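Local structure of choline dehydrogenase and related flavoproteins (3Q9T) at residues Pro83-Lys88 against Ser94-Phe99. The protein is a formate oxidase of the glucose-methanol-choline oxidoreductase family that carries 8-formyl-FAD at its catalytic site and probably uses it to oxidise formate. Sequence-based numbering, arbitrary orientation.
Sequences PNTRGK and SSLNYF. With FAY ([(2R,3S,4R,5R)-5-(6-amino-9H-purin-9-yl)-3,4-dihydroxytetrahydrofuran-2-yl]methyl (2R,3S,4S)-5-(8-formyl-7-methyl-2,4-dioxo-3,4-dihydrobenzo[g]pteridin-10(2H)-yl)-2,3,4-trihydroxypentyl dihydrogen diphosphate), chain D.
G87 and L96 bring the backbones of 83-88 and 94-99 together, their CA atoms 5.9 Å apart, where the turn after strand 83-84 and a loop leaving a 3-10 segment line the flavin pocket in the FAD-binding fold of GMC oxidoreductases. The site illustrates how a small apolar contact can sit beside the formyl-bearing edge of a flavin that both segments touch. L96 makes the junction. Its CG lies between the backbone N and the carbonyl carbon (chi1 52°), and the two methyls then divide the work. CD2 meets T85 CG2 at 3.6 Å, the side chains crossing at a slant, while CD1 lies 3.7 Å from G87 N and 3.4 Å from FAY C8M, the formyl carbon. T85 turns its methyl to this patch and its OG1 to a hydrogen bond with D64.

R86 points its CB away from 94-99, yet its chain bends at chi2 and chi3 to bring the guanidinium back to the flavin, with FAY C8M over one face, offset toward the rim; the exact fit of the formyl oxygen is doubtful in this model. NE donates to T85 O at 2.9 Å, a bent bond that helps fix the rotation of the group. From 94-99, the Y98 ring places one face against the flavin benzenoid edge, FAY C6 lying 3.7 Å above its plane. N97 serves cofactor and backbone together: OD1 accepts from F99 N in an Asx turn, and ND2, also hydrogen-bonded to Q555 OE1, donates to the ribityl hydroxyl FAY O2' at 3.0 Å, with an N-H...O angle of 153°.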
loop_
_atom_site.group_PDB
_atom_site.type_symbol
_atom_site.label_atom_id
_atom_site.label_comp_id
_atom_site.label_asym_id
_atom_site.label_seq_id
_atom_site.Cartn_x
_atom_site.Cartn_y
_atom_site.Cartn_z
ATOM N N PRO A 83 6.570 8.550 2.408
ATOM C CA PRO A 83 7.625 8.355 3.402
ATOM C C PRO A 83 7.110 8.147 4.818
ATOM O O PRO A 83 6.179 8.805 5.236
ATOM C CB PRO A 83 8.355 9.704 3.362
ATOM C CG PRO A 83 7.230 10.693 3.146
ATOM C CD PRO A 83 6.303 9.983 2.166
ATOM N N ASN A 84 7.731 7.239 5.554
ATOM C CA ASN A 84 7.555 7.212 6.988
ATOM C C ASN A 84 8.677 8.067 7.552
ATOM O O ASN A 84 9.783 7.587 7.750
ATOM C CB ASN A 84 7.655 5.794 7.522
ATOM C CG ASN A 84 7.333 5.711 8.993
ATOM O OD1 ASN A 84 7.576 4.683 9.646
ATOM N ND2 ASN A 84 6.751 6.775 9.522
ATOM N N THR A 85 8.377 9.338 7.779
ATOM C CA THR A 85 9.372 10.372 8.032
ATOM C C THR A 85 10.174 10.173 9.328
ATOM O O THR A 85 9.615 9.852 10.376
ATOM C CB THR A 85 8.666 11.753 8.032
ATOM O OG1 THR A 85 8.223 12.068 6.697
ATOM C CG2 THR A 85 9.560 12.855 8.579
ATOM N N ARG A 86 11.488 10.363 9.226
ATOM C CA ARG A 86 12.427 10.332 10.353
ATOM C C ARG A 86 13.503 11.347 10.036
ATOM O O ARG A 86 13.849 11.519 8.871
ATOM C CB ARG A 86 13.105 8.963 10.460
ATOM C CG ARG A 86 12.247 7.841 11.045
ATOM C CD ARG A 86 11.992 8.070 12.511
ATOM N NE ARG A 86 10.601 8.436 12.755
ATOM C CZ ARG A 86 10.088 8.678 13.955
ATOM N NH1 ARG A 86 10.858 8.614 15.032
ATOM N NH2 ARG A 86 8.798 8.983 14.082
ATOM N N GLY A 87 14.051 12.000 11.060
ATOM C CA GLY A 87 15.055 13.029 10.850
ATOM C C GLY A 87 16.425 12.484 10.437
ATOM O O GLY A 87 16.964 11.575 11.063
ATOM N N LYS A 88 16.975 13.047 9.372
ATOM C CA LYS A 88 18.312 12.721 8.898
ATOM C C LYS A 88 19.103 14.024 8.881
ATOM O O LYS A 88 19.054 14.793 7.905
ATOM C CB LYS A 88 18.251 12.092 7.500
ATOM C CG LYS A 88 19.515 11.405 7.076
ATOM C CD LYS A 88 19.370 10.778 5.701
ATOM C CE LYS A 88 20.737 10.457 5.126
ATOM N NZ LYS A 88 20.636 9.783 3.812
ATOM N N SER A 94 14.107 15.268 16.199
ATOM C CA SER A 94 13.793 16.523 16.908
ATOM C C SER A 94 14.019 17.754 16.001
ATOM O O SER A 94 13.613 18.869 16.322
ATOM C CB SER A 94 14.604 16.651 18.210
ATOM O OG SER A 94 15.945 17.055 17.957
ATOM N N SER A 95 14.678 17.540 14.871
ATOM C CA SER A 95 14.867 18.588 13.871
ATOM C C SER A 95 13.754 18.684 12.829
ATOM O O SER A 95 13.728 19.633 12.039
ATOM C CB SER A 95 16.186 18.389 13.142
ATOM O OG SER A 95 17.273 18.701 13.990
ATOM N N LEU A 96 12.848 17.713 12.790
ATOM C CA LEU A 96 11.725 17.836 11.857
ATOM C C LEU A 96 10.347 17.525 12.454
ATOM O O LEU A 96 9.367 17.434 11.712
ATOM C CB LEU A 96 11.960 17.053 10.548
ATOM C CG LEU A 96 12.367 15.577 10.522
ATOM C CD1 LEU A 96 11.552 14.693 11.459
ATOM C CD2 LEU A 96 12.347 15.017 9.084
ATOM N N ASN A 97 10.276 17.390 13.780
ATOM C CA ASN A 97 9.026 16.998 14.452
ATOM C C ASN A 97 8.054 18.157 14.663
ATOM O O ASN A 97 8.347 19.288 14.259
ATOM C CB ASN A 97 9.289 16.190 15.745
ATOM C CG ASN A 97 9.721 17.069 16.937
ATOM O OD1 ASN A 97 9.614 18.296 16.906
ATOM N ND2 ASN A 97 10.192 16.423 18.002
ATOM N N TYR A 98 6.884 17.879 15.250
ATOM C CA TYR A 98 5.848 18.916 15.390
ATOM C C TYR A 98 5.700 19.465 16.827
ATOM O O TYR A 98 4.614 19.869 17.273
ATOM C CB TYR A 98 4.513 18.461 14.755
ATOM C CG TYR A 98 4.740 17.923 13.356
ATOM C CD1 TYR A 98 4.098 16.771 12.914
ATOM C CD2 TYR A 98 5.640 18.552 12.488
ATOM C CE1 TYR A 98 4.337 16.260 11.645
ATOM C CE2 TYR A 98 5.891 18.048 11.217
ATOM C CZ TYR A 98 5.234 16.896 10.804
ATOM O OH TYR A 98 5.477 16.370 9.553
ATOM N N PHE A 99 6.823 19.443 17.539
ATOM C CA PHE A 99 7.087 20.350 18.659
ATOM C C PHE A 99 6.442 20.031 19.998
ATOM O O PHE A 99 6.997 20.394 21.035
ATOM C CB PHE A 99 6.744 21.791 18.267
ATOM C CG PHE A 99 7.283 22.188 16.950
ATOM C CD1 PHE A 99 8.652 22.428 16.788
ATOM C CD2 PHE A 99 6.446 22.328 15.859
ATOM C CE1 PHE A 99 9.170 22.814 15.552
ATOM C CE2 PHE A 99 6.962 22.702 14.615
ATOM C CZ PHE A 99 8.334 22.934 14.470
HETATM P P FAY D . 15.374 9.301 18.796
HETATM N N1 FAY D . 7.120 13.638 19.311
HETATM C C2 FAY D . 6.613 14.657 20.114
HETATM O O2 FAY D . 6.801 14.638 21.324
HETATM N N3 FAY D . 6.333 15.886 19.554
HETATM C C4 FAY D . 5.997 15.942 18.224
HETATM O O4 FAY D . 5.093 16.733 17.894
HETATM N N5 FAY D . 6.187 14.954 16.060
HETATM C C6 FAY D . 6.789 14.344 13.873
HETATM C C7 FAY D . 7.556 13.614 12.982
HETATM C C8 FAY D . 8.455 12.660 13.470
HETATM O O8 FAY D . 10.318 11.352 12.914
HETATM C C9 FAY D . 8.656 12.545 14.852
HETATM P PA FAY D . 16.184 10.154 16.223
HETATM C "C1'" FAY D . 8.919 12.016 17.732
HETATM C C10 FAY D . 7.044 13.736 17.941
HETATM N N10 FAY D . 7.873 12.957 17.129
HETATM N N1A FAY D . 24.349 6.002 10.248
HETATM O O1A FAY D . 15.616 9.866 14.874
HETATM C C1B FAY D . 20.908 8.968 12.882
HETATM O O1P FAY D . 16.583 9.867 19.501
HETATM C "C2'" FAY D . 10.222 12.762 18.098
HETATM O "O2'" FAY D . 10.537 13.594 17.040
HETATM C C2A FAY D . 24.572 7.235 10.834
HETATM O O2A FAY D . 15.834 11.510 16.756
HETATM C C2B FAY D . 19.710 9.710 12.315
HETATM O O2B FAY D . 20.038 10.543 11.218
HETATM O O2P FAY D . 14.971 7.963 19.391
HETATM C "C3'" FAY D . 11.516 12.013 18.559
HETATM O "O3'" FAY D . 12.743 12.536 18.053
HETATM N N3A FAY D . 23.548 7.894 11.495
HETATM C C3B FAY D . 19.272 10.526 13.511
HETATM O O3B FAY D . 20.062 11.687 13.575
HETATM O O3P FAY D . 15.724 9.023 17.248
HETATM C "C4'" FAY D . 11.532 10.526 18.311
HETATM O "O4'" FAY D . 10.298 10.036 18.827
HETATM C C4A FAY D . 22.320 7.320 11.572
HETATM C C4B FAY D . 19.656 9.667 14.691
HETATM O O4B FAY D . 20.541 8.672 14.206
HETATM C C4X FAY D . 6.355 14.847 17.417
HETATM C "C5'" FAY D . 12.755 9.865 18.993
HETATM O "O5'" FAY D . 14.093 10.324 18.751
HETATM C C5A FAY D . 22.080 6.075 10.997
HETATM C C5B FAY D . 18.436 9.047 15.343
HETATM O O5B FAY D . 17.803 10.042 16.109
HETATM C C5X FAY D . 6.839 14.064 15.235
HETATM C C6A FAY D . 23.100 5.409 10.322
HETATM N N6A FAY D . 22.844 4.259 9.683
HETATM N N7A FAY D . 20.791 5.751 11.231
HETATM C C7M FAY D . 7.253 13.745 11.509
HETATM C C8A FAY D . 20.210 6.739 11.943
HETATM C C8M FAY D . 9.518 12.187 12.555
HETATM C C9A FAY D . 7.822 13.204 15.752
HETATM N N9A FAY D . 21.140 7.715 12.154
#